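Local coordinates for protein glutathione S-transferase (Bombyx mori, PDB 4E8H) that binds glutathione and, as a homodimeric member of the delta/epsilon glutathione transferases, probably catalyses its conjugation to electrophilic substrates, at residues F136-A139 with L140-N144; G149-V153 with A154-M158; T170-A174 with F175-F179; E190-K193 with K194-P198; Y199-E203 with I204-G208. One frame throughout, in Å; residues are numbered along the deposited sequence.

Interaction 1. Residues F136-A139 with L140-N144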
# COMPACT_ATOMS: atom_id res chain seq x y z
N PHE B 136 13.14 -11.98 -0.12
CA PHE B 136 11.83 -12.56 -0.40
C PHE B 136 11.48 -13.68 0.58
O PHE B 136 10.37 -13.73 1.10
CB PHE B 136 11.75 -13.07 -1.85
CG PHE B 136 10.39 -13.61 -2.21
CD1 PHE B 136 9.29 -12.77 -2.28
CD2 PHE B 136 10.21 -14.97 -2.48
CE1 PHE B 136 8.02 -13.26 -2.61
CE2 PHE B 136 8.96 -15.47 -2.81
CZ PHE B 136 7.86 -14.61 -2.88
N ASP B 137 12.45 -14.57 0.82
CA ASP B 137 12.30 -15.69 1.76
C ASP B 137 11.95 -15.21 3.17
O ASP B 137 11.16 -15.85 3.87
CB ASP B 137 13.58 -16.53 1.80
CG ASP B 137 13.96 -17.12 0.45
OD1 ASP B 137 13.08 -17.26 -0.43
OD2 ASP B 137 15.15 -17.46 0.27
N GLU B 138 12.56 -14.10 3.57
CA GLU B 138 12.28 -13.46 4.87
C GLU B 138 10.81 -13.06 4.97
O GLU B 138 10.19 -13.24 6.02
CB GLU B 138 13.19 -12.24 5.07
CG GLU B 138 13.09 -11.60 6.46
CD GLU B 138 13.84 -10.27 6.58
OE1 GLU B 138 13.89 -9.51 5.59
OE2 GLU B 138 14.38 -10.00 7.67
N ALA B 139 10.27 -12.52 3.88
CA ALA B 139 8.87 -12.12 3.80
C ALA B 139 7.92 -13.32 3.83
O ALA B 139 6.83 -13.24 4.40
CB ALA B 139 8.62 -11.27 2.56
N LEU B 140 8.33 -14.43 3.21
CA LEU B 140 7.57 -15.68 3.27
C LEU B 140 7.50 -16.23 4.69
O LEU B 140 6.47 -16.79 5.09
CB LEU B 140 8.13 -16.74 2.30
CG LEU B 140 7.84 -16.63 0.80
CD1 LEU B 140 8.40 -17.84 0.07
CD2 LEU B 140 6.34 -16.49 0.50
N GLY B 141 8.58 -16.08 5.45
CA GLY B 141 8.61 -16.46 6.86
C GLY B 141 7.62 -15.65 7.68
O GLY B 141 6.91 -16.20 8.53
N TRP B 142 7.58 -14.34 7.42
CA TRP B 142 6.59 -13.45 8.04
C TRP B 142 5.15 -13.84 7.68
O TRP B 142 4.29 -13.91 8.57
CB TRP B 142 6.84 -11.99 7.66
CG TRP B 142 8.11 -11.40 8.21
CD1 TRP B 142 8.75 -11.75 9.38
CD2 TRP B 142 8.88 -10.33 7.64
NE1 TRP B 142 9.87 -10.98 9.55
CE2 TRP B 142 9.97 -10.10 8.51
CE3 TRP B 142 8.76 -9.56 6.48
CZ2 TRP B 142 10.94 -9.11 8.25
CZ3 TRP B 142 9.71 -8.58 6.22
CH2 TRP B 142 10.79 -8.37 7.10
N LEU B 143 4.88 -14.09 6.40
CA LEU B 143 3.56 -14.54 5.97
C LEU B 143 3.16 -15.85 6.66
O LEU B 143 2.02 -16.00 7.11
CB LEU B 143 3.48 -14.69 4.44
CG LEU B 143 2.17 -15.22 3.83
CD1 LEU B 143 0.97 -14.31 4.12
CD2 LEU B 143 2.34 -15.42 2.33
N ASN B 144 4.11 -16.78 6.73
CA ASN B 144 3.89 -18.03 7.45
C ASN B 144 3.51 -17.78 8.91
O ASN B 144 2.63 -18.45 9.45
CB ASN B 144 5.11 -18.95 7.36
CG ASN B 144 4.80 -20.37 7.79
OD1 ASN B 144 4.13 -21.11 7.07
ND2 ASN B 144 5.28 -20.75 8.97
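F136 and L140, like E138 and W142, are four residues apart on one alpha helix, where consecutive i to i+4 bonds run from L140 N to F136 O through to L143 N and A139 O, the last at 2.9 Å. The helix, 130-146, belongs to the all-helical C-terminal domain of the glutathione transferase fold, and its two sides show how a single helix serves core and surface at once. On the buried side the phenyl ring of F136 trails toward the following turn, with CG anti to its backbone N (chi1 -177°), and L140 CG lies over one of its faces. The branch that comes nearest is CD1, 3.8 Å from F136 CE2. I172 of helix 160-174 touches both residues, and L110 and Y114 of helix 93-124 touch the side chain of F136.

On the other side E138 slants across the six-membered ring of W142. Its CG stands over that ring, 4.0 Å from the centroid, as a CH-pi contact, and the carboxylate follows nearly flat, its plane 24° from that of the ring. The charged end is held by a salt bridge from OE1 to R113, while W142 also packs on P54 of the second subunit. Over one face of the indole, offset toward its rim, stands the carbonyl oxygen E138 O, 3.5 Å from W142 CG.

Interaction 2. Residues G149-V153 with A154-M158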
# COMPACT_ATOMS: atom_id res chain seq x y z
N GLY B 149 -2.33 -19.95 13.51
CA GLY B 149 -3.59 -19.98 14.24
C GLY B 149 -4.75 -19.23 13.60
O GLY B 149 -5.76 -18.96 14.27
N ARG B 150 -4.61 -18.90 12.32
CA ARG B 150 -5.70 -18.32 11.53
C ARG B 150 -5.79 -19.11 10.24
O ARG B 150 -4.75 -19.47 9.66
CB ARG B 150 -5.41 -16.87 11.14
CG ARG B 150 -4.89 -15.99 12.23
CD ARG B 150 -4.59 -14.63 11.65
NE ARG B 150 -4.51 -13.63 12.71
CZ ARG B 150 -3.41 -13.34 13.39
NH1 ARG B 150 -2.26 -13.95 13.12
NH2 ARG B 150 -3.46 -12.42 14.34
N PRO B 151 -7.01 -19.37 9.76
CA PRO B 151 -7.15 -20.05 8.47
C PRO B 151 -6.89 -19.12 7.28
O PRO B 151 -6.56 -19.60 6.19
CB PRO B 151 -8.60 -20.53 8.47
CG PRO B 151 -9.31 -19.58 9.37
CD PRO B 151 -8.32 -19.16 10.41
N PHE B 152 -7.04 -17.82 7.49
CA PHE B 152 -6.81 -16.82 6.43
C PHE B 152 -5.94 -15.69 6.97
O PHE B 152 -5.78 -15.56 8.18
CB PHE B 152 -8.14 -16.32 5.86
CG PHE B 152 -8.92 -17.40 5.16
CD1 PHE B 152 -8.57 -17.81 3.88
CD2 PHE B 152 -10.01 -18.01 5.78
CE1 PHE B 152 -9.28 -18.81 3.22
CE2 PHE B 152 -10.73 -19.01 5.13
CZ PHE B 152 -10.36 -19.41 3.85
N VAL B 153 -5.38 -14.87 6.07
CA VAL B 153 -4.36 -13.89 6.47
C VAL B 153 -4.81 -12.88 7.53
O VAL B 153 -4.01 -12.46 8.37
CB VAL B 153 -3.70 -13.16 5.27
CG1 VAL B 153 -2.94 -14.15 4.38
CG2 VAL B 153 -4.72 -12.37 4.46
N ALA B 154 -6.09 -12.52 7.51
CA ALA B 154 -6.61 -11.50 8.43
C ALA B 154 -7.51 -12.05 9.54
O ALA B 154 -7.98 -11.29 10.38
CB ALA B 154 -7.33 -10.41 7.65
N GLY B 155 -7.74 -13.36 9.54
CA GLY B 155 -8.59 -13.98 10.56
C GLY B 155 -9.34 -15.21 10.08
O GLY B 155 -8.79 -16.04 9.36
N GLU B 156 -10.61 -15.31 10.47
CA GLU B 156 -11.41 -16.52 10.25
C GLU B 156 -11.99 -16.66 8.84
O GLU B 156 -12.26 -17.77 8.39
CB GLU B 156 -12.55 -16.61 11.29
CG GLU B 156 -12.08 -16.91 12.71
CD GLU B 156 -11.25 -18.18 12.82
OE1 GLU B 156 -11.68 -19.23 12.30
OE2 GLU B 156 -10.16 -18.12 13.43
N ASN B 157 -12.16 -15.53 8.16
CA ASN B 157 -12.77 -15.52 6.83
C ASN B 157 -11.83 -14.99 5.76
O ASN B 157 -10.96 -14.17 6.04
CB ASN B 157 -14.07 -14.71 6.87
CG ASN B 157 -15.04 -15.19 7.93
OD1 ASN B 157 -15.49 -16.33 7.91
ND2 ASN B 157 -15.36 -14.31 8.87
N MET B 158 -12.01 -15.47 4.52
CA MET B 158 -11.23 -14.98 3.38
C MET B 158 -11.55 -13.51 3.10
O MET B 158 -12.71 -13.09 3.20
CB MET B 158 -11.50 -15.83 2.13
CG MET B 158 -10.54 -15.57 0.97
SD MET B 158 -10.94 -16.47 -0.54
CE MET B 158 -12.37 -15.56 -1.13
O HOH W 1 -7.27 -11.98 13.34
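F152 and M158 set the pattern of this loop: M158 places its CB over a face of the phenyl ring, 4.0 Å from the centroid and 15° off the normal, a CH-pi contact, before the rest of its chain leads off. M158 N is over a face of the ring too, offset toward the rim, whereas E156 O approaches in the ring plane, at the edge, 3.5 Å from F152 CD2. The ring is thus met by backbone as well as by side chain. F152 CG is anti to its carbonyl carbon (chi1 -65°), which directs the phenyl group at the returning chain.

That return is made by a type I beta turn from F152 to G155. G155 N donates to F152 O at 3.2 Å, and F152 N donates back to G155 O at 3.1 Å. Beside the turn, P151 and E156 cross at about a right angle, the carboxylate being carried back by the bend at chi2 (-56°) until OE2 is 3.7 Å from P151 CD. R150 runs extended past G155. A water in the plane of its guanidinium accepts from R150 NE and donates to A154 O, while NH1 bonds to F146 O.

The loop joins helix 130-146 to helix 160-174, and F152 and M158 both pack on M195 of helix 183-196. Its chemistry is accordingly divided: F152 is apolar and buried against helix 183-196, while the exposed R150 is anchored by polar bonds, directly to F146 O and through water to A154 O.

Interaction 3. Residues T170-A174 with F175-F179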
# COMPACT_ATOMS: atom_id res chain seq x y z
N THR B 170 0.71 -18.17 -6.18
CA THR B 170 0.44 -18.87 -7.44
C THR B 170 1.62 -18.71 -8.41
O THR B 170 2.05 -19.70 -9.02
CB THR B 170 -0.87 -18.40 -8.11
OG1 THR B 170 -1.97 -18.61 -7.21
CG2 THR B 170 -1.14 -19.16 -9.41
N ASN B 171 2.15 -17.50 -8.53
CA ASN B 171 3.29 -17.25 -9.42
C ASN B 171 4.53 -18.06 -9.05
O ASN B 171 5.11 -18.73 -9.91
CB ASN B 171 3.62 -15.76 -9.51
CG ASN B 171 2.63 -14.99 -10.37
OD1 ASN B 171 2.07 -15.52 -11.33
ND2 ASN B 171 2.42 -13.73 -10.02
N ILE B 172 4.93 -17.99 -7.78
CA ILE B 172 6.14 -18.70 -7.33
C ILE B 172 5.99 -20.22 -7.45
O ILE B 172 6.97 -20.92 -7.74
CB ILE B 172 6.63 -18.24 -5.93
CG1 ILE B 172 5.66 -18.65 -4.81
CG2 ILE B 172 6.89 -16.72 -5.93
CD1 ILE B 172 6.23 -18.49 -3.40
N ASP B 173 4.78 -20.72 -7.23
CA ASP B 173 4.47 -22.13 -7.45
C ASP B 173 4.74 -22.51 -8.92
O ASP B 173 5.43 -23.49 -9.19
CB ASP B 173 3.02 -22.43 -7.06
CG ASP B 173 2.66 -23.90 -7.23
OD1 ASP B 173 3.28 -24.76 -6.57
OD2 ASP B 173 1.74 -24.19 -8.03
N ALA B 174 4.21 -21.70 -9.84
CA ALA B 174 4.44 -21.89 -11.28
C ALA B 174 5.91 -21.77 -11.68
O ALA B 174 6.33 -22.35 -12.68
CB ALA B 174 3.59 -20.92 -12.08
N PHE B 175 6.69 -21.02 -10.90
CA PHE B 175 8.12 -20.82 -11.18
C PHE B 175 8.99 -21.92 -10.56
O PHE B 175 10.21 -21.95 -10.77
CB PHE B 175 8.61 -19.45 -10.69
CG PHE B 175 7.89 -18.27 -11.29
CD1 PHE B 175 7.09 -18.39 -12.43
CD2 PHE B 175 8.04 -17.01 -10.72
CE1 PHE B 175 6.44 -17.29 -12.97
CE2 PHE B 175 7.39 -15.89 -11.25
CZ PHE B 175 6.59 -16.03 -12.38
N GLY B 176 8.37 -22.82 -9.80
CA GLY B 176 9.07 -23.95 -9.20
C GLY B 176 9.56 -23.75 -7.78
O GLY B 176 10.39 -24.53 -7.30
N TYR B 177 9.08 -22.71 -7.11
CA TYR B 177 9.37 -22.52 -5.70
C TYR B 177 8.59 -23.56 -4.90
O TYR B 177 7.38 -23.72 -5.09
CB TYR B 177 8.99 -21.10 -5.24
CG TYR B 177 9.67 -20.65 -3.95
CD1 TYR B 177 10.63 -19.63 -3.97
CD2 TYR B 177 9.34 -21.22 -2.72
CE1 TYR B 177 11.24 -19.21 -2.80
CE2 TYR B 177 9.96 -20.81 -1.55
CZ TYR B 177 10.90 -19.80 -1.59
OH TYR B 177 11.51 -19.39 -0.43
N ASP B 178 9.30 -24.29 -4.04
CA ASP B 178 8.69 -25.27 -3.14
C ASP B 178 8.64 -24.66 -1.75
O ASP B 178 9.66 -24.52 -1.08
CB ASP B 178 9.50 -26.58 -3.15
CG ASP B 178 8.88 -27.68 -2.29
OD1 ASP B 178 7.86 -27.44 -1.60
OD2 ASP B 178 9.43 -28.80 -2.30
N PHE B 179 7.44 -24.29 -1.31
CA PHE B 179 7.25 -23.67 -0.01
C PHE B 179 6.52 -24.60 0.96
O PHE B 179 6.00 -24.15 1.99
CB PHE B 179 6.49 -22.34 -0.16
CG PHE B 179 5.30 -22.43 -1.07
CD1 PHE B 179 4.09 -22.93 -0.62
CD2 PHE B 179 5.40 -22.01 -2.40
CE1 PHE B 179 2.99 -23.02 -1.46
CE2 PHE B 179 4.30 -22.10 -3.25
CZ PHE B 179 3.09 -22.61 -2.78
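I172 O is the oxygen on which the end of helix 160-174 converges: Y177 N gives it a good bond at 2.8 Å, and F175 N adds a weak one at 3.2 Å. With G176 N bonded to D173 O at 3.1 Å, the two bonds back into the last turn and the positive phi of G176 make a Schellman motif, a classic C-terminal helix cap. F175 N also bonds to N171 O, in the regular i to i+4 manner.

The reversal brings three aromatic residues back on the helix. F175 spreads its ring over N171 O, which stands 3.1 Å above the ring plane and offset toward the rim. Y177 turns its CB onto the helix, 3.8 Å from I172 CB, and lays a ring face over I172 CD1. Its hydroxyl goes on to D137 of helix 130-146. F179 slants past I172, with CD2 3.8 Å from I172 CD1, and presents an edge to D173 CB. I172 can serve both rings because CG1 lies between the backbone N and the carbonyl carbon (chi1 68°), carrying CD1 toward Y177 and F179.

The ring of F175 meets that of Y118 of helix 93-124, which also touches Y177, and the side chain of N171, bonded through OD1 to R19, comes within about 9 Å of the bound glutathione. The cap therefore does two chemical jobs: it satisfies carbonyls that the ending helix would otherwise leave without N-H donors, and it folds Y177 and F179 back onto I172.

Interaction 4. Residues E190-K193 with K194-P198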
# COMPACT_ATOMS: atom_id res chain seq x y z
N GLU B 190 -3.79 -24.25 -0.18
CA GLU B 190 -4.76 -25.27 -0.59
C GLU B 190 -6.18 -24.84 -0.25
O GLU B 190 -7.10 -25.01 -1.04
CB GLU B 190 -4.44 -26.63 0.04
CG GLU B 190 -3.09 -27.24 -0.38
CD GLU B 190 -2.95 -27.40 -1.88
OE1 GLU B 190 -3.89 -27.91 -2.53
OE2 GLU B 190 -1.88 -27.03 -2.42
N ARG B 191 -6.33 -24.24 0.94
CA ARG B 191 -7.60 -23.71 1.42
C ARG B 191 -8.16 -22.61 0.51
O ARG B 191 -9.34 -22.63 0.16
CB ARG B 191 -7.42 -23.18 2.84
CG ARG B 191 -8.70 -22.82 3.58
CD ARG B 191 -8.41 -22.38 5.02
NE ARG B 191 -7.72 -23.41 5.80
CZ ARG B 191 -6.49 -23.30 6.28
NH1 ARG B 191 -5.78 -22.19 6.10
NH2 ARG B 191 -5.96 -24.30 6.97
N THR B 192 -7.31 -21.65 0.14
CA THR B 192 -7.73 -20.47 -0.62
C THR B 192 -8.03 -20.81 -2.09
O THR B 192 -8.98 -20.27 -2.66
CB THR B 192 -6.69 -19.33 -0.49
OG1 THR B 192 -6.46 -19.05 0.90
CG2 THR B 192 -7.16 -18.05 -1.19
N LYS B 193 -7.23 -21.70 -2.67
CA LYS B 193 -7.52 -22.25 -3.99
C LYS B 193 -8.93 -22.85 -4.04
O LYS B 193 -9.72 -22.51 -4.93
CB LYS B 193 -6.49 -23.32 -4.39
CG LYS B 193 -5.17 -22.75 -4.89
CD LYS B 193 -4.28 -23.84 -5.49
CE LYS B 193 -3.64 -24.71 -4.42
NZ LYS B 193 -2.78 -25.78 -5.00
N LYS B 194 -9.25 -23.70 -3.07
CA LYS B 194 -10.57 -24.33 -2.97
C LYS B 194 -11.69 -23.29 -2.86
O LYS B 194 -12.75 -23.45 -3.46
CB LYS B 194 -10.64 -25.30 -1.79
CG LYS B 194 -9.85 -26.59 -2.00
CD LYS B 194 -10.04 -27.55 -0.83
CE LYS B 194 -9.30 -28.86 -1.06
NZ LYS B 194 -7.82 -28.72 -0.94
N MET B 195 -11.43 -22.22 -2.10
CA MET B 195 -12.36 -21.11 -1.97
C MET B 195 -12.59 -20.38 -3.30
O MET B 195 -13.69 -19.91 -3.57
CB MET B 195 -11.86 -20.11 -0.92
CG MET B 195 -11.94 -20.60 0.51
SD MET B 195 -13.63 -20.91 1.07
CE MET B 195 -14.25 -19.24 1.23
N LEU B 196 -11.54 -20.31 -4.12
CA LEU B 196 -11.57 -19.50 -5.33
C LEU B 196 -11.87 -20.26 -6.62
O LEU B 196 -12.08 -19.64 -7.67
CB LEU B 196 -10.26 -18.71 -5.48
CG LEU B 196 -10.00 -17.58 -4.47
CD1 LEU B 196 -8.58 -17.07 -4.60
CD2 LEU B 196 -11.01 -16.45 -4.63
N GLU B 197 -11.91 -21.59 -6.56
CA GLU B 197 -12.20 -22.41 -7.74
C GLU B 197 -13.59 -22.17 -8.36
O GLU B 197 -13.73 -22.24 -9.58
CB GLU B 197 -11.96 -23.90 -7.50
CG GLU B 197 -10.48 -24.31 -7.38
CD GLU B 197 -9.65 -24.08 -8.64
OE1 GLU B 197 -10.17 -23.58 -9.67
OE2 GLU B 197 -8.45 -24.40 -8.60
N PRO B 198 -14.62 -21.90 -7.53
CA PRO B 198 -15.89 -21.53 -8.16
C PRO B 198 -15.87 -20.09 -8.70
O PRO B 198 -16.86 -19.65 -9.28
CB PRO B 198 -16.91 -21.66 -7.02
CG PRO B 198 -16.19 -22.33 -5.89
CD PRO B 198 -14.75 -21.98 -6.06
O HOH W 2 -6.66 -26.89 -3.24
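K194 turns back toward E190 through its last torsion: after an extended run, chi4 of 73° swings NZ round to the side of the glutamate, whose own chain is bent at chi2 (-57°). The two charged groups do not meet directly, E190 OE1 and K194 NZ being 4.3 Å apart. A water fills in, donating to E190 O and to E190 OE1 and accepting from K194 NZ at 3.2 Å. The other carboxylate oxygen is taken by K193, whose NZ makes a salt bridge with E190 OE2 at 3.0 Å from above the carboxylate plane. Two lysines thus share one glutamate, one directly and one through water, which probably keeps it ionised.

Away from these charges, T192 and L196 lie side by side, T192 CG2 being 3.8 Å from L196 CD1. L196 N is shared between T192 O and K193 O, and E197 N adds a weak bond to K193 O.

On helix 183-196, E190 and K194 are exposed, while T192 and L196 are buried against V166 of helix 160-174; L196 also reaches M23 and V27 of helix 16-27 and Y201 of helix 201-213.

Interaction 5. Residues Y199-E203 with I204-G208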
# COMPACT_ATOMS: atom_id res chain seq x y z
N TYR B 199 -14.76 -19.39 -8.52
CA TYR B 199 -14.65 -17.99 -8.92
C TYR B 199 -13.51 -17.72 -9.90
O TYR B 199 -12.91 -16.64 -9.90
CB TYR B 199 -14.54 -17.10 -7.68
CG TYR B 199 -15.72 -17.22 -6.74
CD1 TYR B 199 -16.97 -16.72 -7.09
CD2 TYR B 199 -15.58 -17.84 -5.49
CE1 TYR B 199 -18.06 -16.83 -6.24
CE2 TYR B 199 -16.67 -17.96 -4.63
CZ TYR B 199 -17.90 -17.45 -5.01
OH TYR B 199 -18.98 -17.56 -4.16
N GLY B 200 -13.22 -18.70 -10.75
CA GLY B 200 -12.28 -18.53 -11.86
C GLY B 200 -10.81 -18.59 -11.50
O GLY B 200 -9.97 -18.00 -12.19
N TYR B 201 -10.48 -19.33 -10.44
CA TYR B 201 -9.08 -19.45 -10.02
C TYR B 201 -8.17 -19.97 -11.14
O TYR B 201 -7.09 -19.42 -11.37
CB TYR B 201 -8.93 -20.29 -8.75
CG TYR B 201 -7.48 -20.46 -8.36
CD1 TYR B 201 -6.80 -21.64 -8.65
CD2 TYR B 201 -6.78 -19.43 -7.74
CE1 TYR B 201 -5.47 -21.80 -8.32
CE2 TYR B 201 -5.44 -19.58 -7.40
CZ TYR B 201 -4.79 -20.76 -7.70
OH TYR B 201 -3.47 -20.93 -7.37
N ASP B 202 -8.61 -21.02 -11.84
CA ASP B 202 -7.83 -21.60 -12.94
C ASP B 202 -7.74 -20.68 -14.15
O ASP B 202 -6.66 -20.45 -14.68
CB ASP B 202 -8.36 -22.96 -13.38
CG ASP B 202 -7.47 -23.64 -14.42
OD1 ASP B 202 -6.68 -24.52 -14.04
OD2 ASP B 202 -7.55 -23.27 -15.62
N GLU B 203 -8.89 -20.17 -14.59
CA GLU B 203 -8.93 -19.35 -15.80
C GLU B 203 -8.25 -17.99 -15.64
O GLU B 203 -7.75 -17.43 -16.62
CB GLU B 203 -10.37 -19.20 -16.32
CG GLU B 203 -11.33 -18.51 -15.37
CD GLU B 203 -12.78 -18.66 -15.79
OE1 GLU B 203 -13.47 -19.54 -15.23
OE2 GLU B 203 -13.23 -17.91 -16.68
N ILE B 204 -8.20 -17.48 -14.42
CA ILE B 204 -7.55 -16.19 -14.15
C ILE B 204 -6.11 -16.37 -13.64
O ILE B 204 -5.16 -15.93 -14.30
CB ILE B 204 -8.37 -15.31 -13.16
CG1 ILE B 204 -9.76 -14.99 -13.73
CG2 ILE B 204 -7.62 -14.01 -12.83
CD1 ILE B 204 -10.78 -14.54 -12.70
N ASP B 205 -5.96 -17.00 -12.48
CA ASP B 205 -4.68 -17.02 -11.77
C ASP B 205 -3.68 -18.04 -12.31
O ASP B 205 -2.53 -17.71 -12.58
CB ASP B 205 -4.88 -17.20 -10.26
CG ASP B 205 -3.83 -16.48 -9.43
OD1 ASP B 205 -3.15 -15.59 -9.98
OD2 ASP B 205 -3.70 -16.79 -8.23
N VAL B 206 -4.13 -19.29 -12.45
CA VAL B 206 -3.29 -20.36 -12.97
C VAL B 206 -2.85 -20.07 -14.41
O VAL B 206 -1.68 -20.21 -14.75
CB VAL B 206 -3.98 -21.75 -12.87
CG1 VAL B 206 -3.15 -22.84 -13.54
CG2 VAL B 206 -4.22 -22.12 -11.41
N THR B 207 -3.80 -19.63 -15.24
CA THR B 207 -3.53 -19.26 -16.63
C THR B 207 -2.52 -18.10 -16.71
O THR B 207 -1.57 -18.16 -17.49
CB THR B 207 -4.83 -18.91 -17.40
OG1 THR B 207 -5.72 -20.03 -17.35
CG2 THR B 207 -4.54 -18.57 -18.86
N GLY B 208 -2.73 -17.07 -15.89
CA GLY B 208 -1.84 -15.92 -15.84
C GLY B 208 -0.42 -16.27 -15.43
O GLY B 208 0.55 -15.82 -16.04
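Y199 leads into helix 201-213 with its carbonyl oxygen, Y199 O, which lies 4.1 Å from I204 CD1. G200 follows at the N-cap and opens helix 201-213, one of the helices of the C-terminal domain: its O accepts from I204 N at 2.9 Å, and the isoleucine lays CB and CG1 against the same carbonyl.

Y201 begins a wider pi-type turn. Its O accepts both from D205 N and, at 3.2 Å, from V206 N, so i+4 and i+5 bonds share one acceptor. A chi1 of 177° swings the Y201 ring away from its own N and toward the D205-V206 turn, where it meets two side chains. V206 CG2 comes close at 3.3 Å from Y201 CE1, the side chains crossing at about a right angle. D205 comes in at a slant with OD2 3.4 Å from Y201 CE2, its carboxylate plane 81° from the ring. Both polar ends have partners beyond: Y201 OH and D205 OD2 bond to T170 of helix 160-174, and D205 OD1 forms a salt bridge with R19 of helix 16-27. This probably helps D205 stay ionised though buried, and links the thioredoxin-like domain to the helical one.

D202 O again takes two donors, both from T207, the first being its backbone N, while D202 OD1 lies 3.9 Å from V206 CG1. At E203 the carbonyl oxygen, E203 O, is touched by T207 CB at 3.4 Å. The second donor to D202 O is the threonine hydroxyl, T207 OG1, at 2.9 Å.

In the fold
All five contacts are local, and all lie within one helical domain. Interactions 1 and 3 share the interface of helices 130-146 and 160-174, so that the cap of the second helix is fixed to the first. Interactions 2 and 4 join where F152 packs on R191 and T192. Interactions 4 and 5 follow in the chain, K193 packing on Y201, and T170 ties interaction 5 to interaction 3. Chemistry tracks depth: interaction 4 displays salt bridge and water at the surface, interaction 2 mixes a solvated edge with a buried ring, interaction 1 pairs an apolar face with a charged one, interaction 3 combines a backbone cap with apolar packing, and interaction 5 buries a charge.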